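Local coordinates for protein NADP-dependent 2-hydroxyacid dehydrogenase (Rhizobium etli, PDB 4XCV) that probably catalyses the NADP(H)-dependent interconversion of 2-hydroxyacids and 2-oxoacids as a D-isomer specific 2-hydroxyacid dehydrogenase, at residues A[201-204]-A[205-209]; A[259-263]-A[264-268]. All blocks are in the same frame, centred on the assembly; numbering follows the deposited sequence.

Interaction 1. Residues A[201-204]-A[205-209]; sequences LPLT and PETTG. With NDP (NADPH dihydro-nicotinamide-adenine-dinucleotide phosphate), chain B.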
loop_
_atom_site.group_PDB
_atom_site.type_symbol
_atom_site.label_atom_id
_atom_site.label_comp_id
_atom_site.label_asym_id
_atom_site.label_seq_id
_atom_site.Cartn_x
_atom_site.Cartn_y
_atom_site.Cartn_z
ATOM N N LEU A 201 5.140 6.263 -18.156
ATOM C CA LEU A 201 5.219 6.767 -19.543
ATOM C C LEU A 201 5.443 5.615 -20.540
ATOM O O LEU A 201 6.135 4.648 -20.205
ATOM C CB LEU A 201 6.396 7.749 -19.696
ATOM C CG LEU A 201 6.288 9.069 -18.912
ATOM C CD1 LEU A 201 7.633 9.821 -19.038
ATOM C CD2 LEU A 201 5.141 9.900 -19.390
ATOM N N PRO A 202 4.925 5.737 -21.763
ATOM C CA PRO A 202 5.364 4.840 -22.845
ATOM C C PRO A 202 6.773 5.140 -23.274
ATOM O O PRO A 202 7.319 6.229 -22.951
ATOM C CB PRO A 202 4.390 5.172 -23.993
ATOM C CG PRO A 202 3.904 6.537 -23.712
ATOM C CD PRO A 202 4.135 6.871 -22.256
ATOM N N LEU A 203 7.405 4.207 -23.985
ATOM C CA LEU A 203 8.716 4.425 -24.606
ATOM C C LEU A 203 8.520 4.977 -26.003
ATOM O O LEU A 203 7.908 4.332 -26.870
ATOM C CB LEU A 203 9.497 3.118 -24.713
ATOM C CG LEU A 203 10.932 3.318 -25.238
ATOM C CD1 LEU A 203 11.783 4.107 -24.281
ATOM C CD2 LEU A 203 11.619 1.971 -25.499
ATOM N N THR A 204 9.024 6.185 -26.197
ATOM C CA THR A 204 9.080 6.851 -27.491
ATOM C C THR A 204 10.470 7.440 -27.603
ATOM O O THR A 204 11.203 7.521 -26.618
ATOM C CB THR A 204 8.043 7.976 -27.602
ATOM O OG1 THR A 204 8.373 9.001 -26.661
ATOM C CG2 THR A 204 6.666 7.484 -27.241
ATOM N N PRO A 205 10.832 7.945 -28.783
ATOM C CA PRO A 205 12.108 8.657 -28.833
ATOM C C PRO A 205 12.231 9.759 -27.775
ATOM O O PRO A 205 13.296 9.890 -27.138
ATOM C CB PRO A 205 12.109 9.231 -30.256
ATOM C CG PRO A 205 11.369 8.196 -31.022
ATOM C CD PRO A 205 10.232 7.802 -30.124
ATOM N N GLU A 206 11.148 10.510 -27.508
ATOM C CA GLU A 206 11.204 11.584 -26.537
ATOM C C GLU A 206 11.337 11.119 -25.095
ATOM O O GLU A 206 11.859 11.842 -24.252
ATOM C CB GLU A 206 9.943 12.420 -26.596
ATOM C CG GLU A 206 9.760 13.298 -27.792
ATOM C CD GLU A 206 8.371 13.879 -27.732
ATOM O OE1 GLU A 206 7.528 13.487 -28.588
ATOM O OE2 GLU A 206 8.113 14.652 -26.759
ATOM N N THR A 207 10.900 9.900 -24.795
ATOM C CA THR A 207 11.059 9.408 -23.447
ATOM C C THR A 207 12.224 8.405 -23.257
ATOM O O THR A 207 12.369 7.774 -22.210
ATOM C CB THR A 207 9.766 8.768 -22.931
ATOM O OG1 THR A 207 9.560 7.534 -23.615
ATOM C CG2 THR A 207 8.543 9.662 -23.100
ATOM N N THR A 208 13.059 8.272 -24.256
ATOM C CA THR A 208 14.202 7.365 -24.172
ATOM C C THR A 208 15.309 8.080 -23.389
ATOM O O THR A 208 15.678 9.211 -23.730
ATOM C CB THR A 208 14.666 7.014 -25.583
ATOM O OG1 THR A 208 13.607 6.337 -26.258
ATOM C CG2 THR A 208 15.842 6.108 -25.565
ATOM N N GLY A 209 15.853 7.409 -22.386
ATOM C CA GLY A 209 16.914 8.022 -21.578
ATOM C C GLY A 209 16.498 9.292 -20.866
ATOM O O GLY A 209 17.330 10.171 -20.594
HETATM P PA NDP B . -1.428 5.718 -22.155
HETATM O O1A NDP B . -2.860 5.565 -21.746
HETATM O O2A NDP B . -1.049 5.778 -23.621
HETATM O O5B NDP B . -0.877 7.023 -21.412
HETATM C C5B NDP B . 0.432 7.505 -21.732
HETATM C C4B NDP B . 0.640 8.778 -20.945
HETATM O O4B NDP B . 1.986 9.200 -21.149
HETATM C C3B NDP B . -0.274 9.889 -21.403
HETATM O O3B NDP B . -0.693 10.686 -20.276
HETATM C C2B NDP B . 0.649 10.668 -22.302
HETATM O O2B NDP B . 0.333 12.080 -22.439
HETATM C C1B NDP B . 1.974 10.535 -21.554
HETATM N N9A NDP B . 3.141 10.822 -22.390
HETATM C C8A NDP B . 3.486 10.143 -23.501
HETATM N N7A NDP B . 4.567 10.754 -24.078
HETATM C C5A NDP B . 4.844 11.851 -23.310
HETATM C C6A NDP B . 5.765 12.892 -23.417
HETATM N N6A NDP B . 6.680 12.915 -24.386
HETATM N N1A NDP B . 5.741 13.850 -22.482
HETATM C C2A NDP B . 4.840 13.817 -21.477
HETATM N N3A NDP B . 3.915 12.856 -21.315
HETATM C C4A NDP B . 3.961 11.889 -22.256
HETATM O O3 NDP B . -0.540 4.542 -21.510
HETATM P PN NDP B . -0.831 3.638 -20.213
HETATM O O1N NDP B . -1.108 4.570 -19.081
HETATM O O2N NDP B . -1.847 2.635 -20.488
HETATM O O5D NDP B . 0.549 2.888 -20.062
HETATM C C5D NDP B . 1.773 3.624 -19.930
HETATM C C4D NDP B . 2.917 2.647 -20.227
HETATM O O4D NDP B . 3.046 1.708 -19.169
HETATM C C3D NDP B . 2.734 1.783 -21.444
HETATM O O3D NDP B . 3.124 2.474 -22.644
HETATM C C2D NDP B . 3.603 0.568 -21.163
HETATM O O2D NDP B . 4.905 0.757 -21.768
HETATM C C1D NDP B . 3.790 0.590 -19.673
HETATM N N1N NDP B . 3.304 -0.588 -18.949
HETATM C C2N NDP B . 4.125 -1.256 -18.079
HETATM C C3N NDP B . 3.735 -2.404 -17.476
HETATM C C7N NDP B . 4.560 -3.104 -16.526
HETATM O O7N NDP B . 4.277 -4.307 -16.316
HETATM N N7N NDP B . 5.553 -2.540 -15.862
HETATM C C4N NDP B . 2.366 -2.921 -17.689
HETATM C C5N NDP B . 1.579 -2.109 -18.600
HETATM C C6N NDP B . 2.009 -1.033 -19.221
HETATM P P2B NDP B . -1.110 12.523 -23.033
HETATM O O1X NDP B . -0.986 13.992 -23.276
HETATM O O2X NDP B . -1.299 11.710 -24.302
HETATM O O3X NDP B . -2.122 12.135 -22.036
#

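Interaction 2. Residues A[259-263]-A[264-268]; sequences DVFEV and EPLAT. With NDP (NADPH dihydro-nicotinamide-adenine-dinucleotide phosphate), chain B.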
loop_
_atom_site.group_PDB
_atom_site.type_symbol
_atom_site.label_atom_id
_atom_site.label_comp_id
_atom_site.label_asym_id
_atom_site.label_seq_id
_atom_site.Cartn_x
_atom_site.Cartn_y
_atom_site.Cartn_z
ATOM N N ASP A 259 10.381 -1.628 -11.596
ATOM C CA ASP A 259 9.853 -2.860 -12.164
ATOM C C ASP A 259 10.381 -3.137 -13.556
ATOM O O ASP A 259 10.157 -4.237 -14.100
ATOM C CB ASP A 259 8.323 -2.774 -12.299
ATOM C CG ASP A 259 7.686 -4.084 -12.663
ATOM O OD1 ASP A 259 7.830 -5.094 -11.930
ATOM O OD2 ASP A 259 6.955 -4.141 -13.681
ATOM N N VAL A 260 11.045 -2.152 -14.151
ATOM C CA VAL A 260 11.507 -2.226 -15.540
ATOM C C VAL A 260 12.935 -1.770 -15.636
ATOM O O VAL A 260 13.349 -0.951 -14.850
ATOM C CB VAL A 260 10.572 -1.405 -16.474
ATOM C CG1 VAL A 260 9.187 -2.004 -16.491
ATOM C CG2 VAL A 260 10.510 0.057 -16.032
ATOM N N PHE A 261 13.652 -2.299 -16.646
ATOM C CA PHE A 261 15.099 -2.100 -16.742
ATOM C C PHE A 261 15.515 -1.942 -18.175
ATOM O O PHE A 261 14.859 -2.435 -19.073
ATOM C CB PHE A 261 15.838 -3.278 -16.046
ATOM C CG PHE A 261 15.394 -3.451 -14.638
ATOM C CD1 PHE A 261 14.298 -4.230 -14.344
ATOM C CD2 PHE A 261 15.948 -2.687 -13.613
ATOM C CE1 PHE A 261 13.784 -4.273 -13.054
ATOM C CE2 PHE A 261 15.446 -2.739 -12.340
ATOM C CZ PHE A 261 14.378 -3.521 -12.055
ATOM N N GLU A 262 16.655 -1.282 -18.395
ATOM C CA GLU A 262 17.146 -1.043 -19.742
ATOM C C GLU A 262 17.366 -2.343 -20.501
ATOM O O GLU A 262 17.123 -2.404 -21.697
ATOM C CB GLU A 262 18.470 -0.260 -19.682
ATOM C CG GLU A 262 18.373 1.151 -19.081
ATOM C CD GLU A 262 19.683 1.881 -19.212
ATOM O OE1 GLU A 262 20.102 2.169 -20.361
ATOM O OE2 GLU A 262 20.327 2.101 -18.160
ATOM N N VAL A 263 17.907 -3.336 -19.796
ATOM C CA VAL A 263 18.050 -4.685 -20.299
ATOM C C VAL A 263 17.360 -5.603 -19.307
ATOM O O VAL A 263 17.621 -5.491 -18.104
ATOM C CB VAL A 263 19.539 -5.085 -20.469
ATOM C CG1 VAL A 263 19.631 -6.556 -20.860
ATOM C CG2 VAL A 263 20.178 -4.246 -21.565
ATOM N N GLU A 264 16.462 -6.434 -19.797
ATOM C CA GLU A 264 15.784 -7.450 -18.978
ATOM C C GLU A 264 16.108 -8.848 -19.503
ATOM O O GLU A 264 16.099 -9.049 -20.729
ATOM C CB GLU A 264 14.266 -7.188 -18.971
ATOM C CG GLU A 264 13.920 -5.813 -18.393
ATOM C CD GLU A 264 12.453 -5.434 -18.409
ATOM O OE1 GLU A 264 11.635 -6.252 -18.912
ATOM O OE2 GLU A 264 12.128 -4.275 -18.028
ATOM N N PRO A 265 16.349 -9.825 -18.637
ATOM C CA PRO A 265 16.421 -9.657 -17.180
ATOM C C PRO A 265 17.585 -8.740 -16.778
ATOM O O PRO A 265 18.604 -8.648 -17.508
ATOM C CB PRO A 265 16.688 -11.088 -16.660
ATOM C CG PRO A 265 16.396 -12.012 -17.806
ATOM C CD PRO A 265 16.595 -11.212 -19.074
ATOM N N LEU A 266 17.435 -8.070 -15.636
ATOM C CA LEU A 266 18.498 -7.220 -15.068
ATOM C C LEU A 266 19.748 -8.057 -14.861
ATOM O O LEU A 266 19.689 -9.110 -14.233
ATOM C CB LEU A 266 18.028 -6.651 -13.755
ATOM C CG LEU A 266 18.981 -5.704 -13.055
ATOM C CD1 LEU A 266 19.333 -4.502 -13.921
ATOM C CD2 LEU A 266 18.411 -5.293 -11.723
ATOM N N ALA A 267 20.890 -7.572 -15.358
ATOM C CA ALA A 267 22.149 -8.306 -15.225
ATOM C C ALA A 267 22.404 -8.666 -13.749
ATOM O O ALA A 267 22.231 -7.826 -12.887
ATOM C CB ALA A 267 23.306 -7.478 -15.736
ATOM N N THR A 268 22.912 -9.861 -13.497
ATOM C CA THR A 268 23.224 -10.298 -12.148
ATOM C C THR A 268 24.155 -9.323 -11.418
ATOM O O THR A 268 23.971 -9.104 -10.212
ATOM C CB THR A 268 23.811 -11.706 -12.192
ATOM O OG1 THR A 268 22.886 -12.540 -12.908
ATOM C CG2 THR A 268 24.060 -12.213 -10.789
HETATM P PA NDP B . -1.428 5.718 -22.155
HETATM O O1A NDP B . -2.860 5.565 -21.746
HETATM O O2A NDP B . -1.049 5.778 -23.621
HETATM O O5B NDP B . -0.877 7.023 -21.412
HETATM C C5B NDP B . 0.432 7.505 -21.732
HETATM C C4B NDP B . 0.640 8.778 -20.945
HETATM O O4B NDP B . 1.986 9.200 -21.149
HETATM C C3B NDP B . -0.274 9.889 -21.403
HETATM O O3B NDP B . -0.693 10.686 -20.276
HETATM C C2B NDP B . 0.649 10.668 -22.302
HETATM O O2B NDP B . 0.333 12.080 -22.439
HETATM C C1B NDP B . 1.974 10.535 -21.554
HETATM N N9A NDP B . 3.141 10.822 -22.390
HETATM C C8A NDP B . 3.486 10.143 -23.501
HETATM N N7A NDP B . 4.567 10.754 -24.078
HETATM C C5A NDP B . 4.844 11.851 -23.310
HETATM C C6A NDP B . 5.765 12.892 -23.417
HETATM N N6A NDP B . 6.680 12.915 -24.386
HETATM N N1A NDP B . 5.741 13.850 -22.482
HETATM C C2A NDP B . 4.840 13.817 -21.477
HETATM N N3A NDP B . 3.915 12.856 -21.315
HETATM C C4A NDP B . 3.961 11.889 -22.256
HETATM O O3 NDP B . -0.540 4.542 -21.510
HETATM P PN NDP B . -0.831 3.638 -20.213
HETATM O O1N NDP B . -1.108 4.570 -19.081
HETATM O O2N NDP B . -1.847 2.635 -20.488
HETATM O O5D NDP B . 0.549 2.888 -20.062
HETATM C C5D NDP B . 1.773 3.624 -19.930
HETATM C C4D NDP B . 2.917 2.647 -20.227
HETATM O O4D NDP B . 3.046 1.708 -19.169
HETATM C C3D NDP B . 2.734 1.783 -21.444
HETATM O O3D NDP B . 3.124 2.474 -22.644
HETATM C C2D NDP B . 3.603 0.568 -21.163
HETATM O O2D NDP B . 4.905 0.757 -21.768
HETATM C C1D NDP B . 3.790 0.590 -19.673
HETATM N N1N NDP B . 3.304 -0.588 -18.949
HETATM C C2N NDP B . 4.125 -1.256 -18.079
HETATM C C3N NDP B . 3.735 -2.404 -17.476
HETATM C C7N NDP B . 4.560 -3.104 -16.526
HETATM O O7N NDP B . 4.277 -4.307 -16.316
HETATM N N7N NDP B . 5.553 -2.540 -15.862
HETATM C C4N NDP B . 2.366 -2.921 -17.689
HETATM C C5N NDP B . 1.579 -2.109 -18.600
HETATM C C6N NDP B . 2.009 -1.033 -19.221
HETATM P P2B NDP B . -1.110 12.523 -23.033
HETATM O O1X NDP B . -0.986 13.992 -23.276
HETATM O O2X NDP B . -1.299 11.710 -24.302
HETATM O O3X NDP B . -2.122 12.135 -22.036
#

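Interaction 1. Residues A[201-204]-A[205-209]
A local turn folds Thr-207 back onto Pro-202 and Thr-204 in the loop that follows strand 196-199 of the Rossmann-type NAD(P)-binding domain. The hydroxyl of Thr-207 lies between its own backbone N and carbonyl carbon (chi1 71°), which turns it inward. There OG1 gives its proton to Pro-202 O at 2.7 Å, in the carbonyl plane on a lone pair. The same OG1 accepts the N-H of Thr-204 at 3.0 Å. In return, Thr-207 N donates to Thr-204 OG1 at 3.3 Å. The two threonines thus hold each other by a reciprocal pair of backbone-to-hydroxyl bonds across the turn. Thr-208 OG1 donates to Thr-204 O at 2.7 Å, from above the carbonyl plane. A valine in place of Thr-207 would probably leave Pro-202 O and Thr-204 N without this shared mate and let the turn shift. The cofactor lies alongside: Leu-201 CD2 is 3.7 Å from NADPH O4B, and Pro-202 CG is 3.6 Å from C8A of the adenine. On the protein side, Leu-203 packs on Arg-235 and Ser-238, and Thr-207 O is hydrogen-bonded to Ser-238 OG. The turn therefore rests on the loop after strand 229-232, before the chain enters helix 213-216.

Interaction 2. Residues A[259-263]-A[264-268]
Glu-264 has CG beside its backbone N (chi1 -60°) and an extended chain beyond it, and this carries its carboxylate back to Phe-261. The segment is the DVFEVEPL loop after strand 255-258 of the Rossmann-type domain, a sequence familiar from D-2-hydroxyacid dehydrogenases. Glu-264 OE2 accepts the N-H of Phe-261 at 2.9 Å through its anti lone pair. The bond is fairly straight, at 156°. OE2 also sits 3.6 Å from Val-260 CB, and the two side chains run side by side. The other oxygen, OE1, is hydrogen-bonded to His-283 ND1. The bond from Phe-261 N probably helps fix the turn of the carboxylate that faces this histidine. The pair is consistent with the His-Glu couple that serves acid-base catalysis in D-2-hydroxyacid dehydrogenases.

The peptide bond before Pro-265 is cis, and Leu-266 then returns over the Phe-261 ring. Leu-266 CD2 makes a CH-pi contact 4.3 Å from the ring centroid, and CD1 approaches Phe-261 CD2 at 3.9 Å. Glu-241 and Ile-280 pack around both side chains. Trp-130 of the second subunit packs on Glu-264, Pro-265 and Leu-266, which brings the loop to the dimer interface.

At the start of the loop, Asp-259 OD1 is held by Thr-281 OG1 and Asp-284 N. Its OD2 accepts the carboxamide N7N of NADPH at 3.0 Å, nearly straight at 171°.

Interactions 1 and 2 lie in loops that follow two strands, 196-199 and 255-258, of one parallel sheet, and touch different parts of one NADPH. Their centres are about 17 Å apart and their nearest atoms about 7 Å, so they do not meet. Interaction 1 borders the adenosine half: Glu-206 OE2 comes within 3.3 Å of N6A. It also reaches the nicotinamide ribose, with Pro-202 CA 3.3 Å from O3D. Residues 259-263 take over at the carboxamide. Strand 229-232 runs between the two parent strands, and its following loop bridges them. Lys-237 is hydrogen-bonded to Gly-209 through its backbone and to Glu-262 O through NZ, while Ala-233 O binds the cofactor itself.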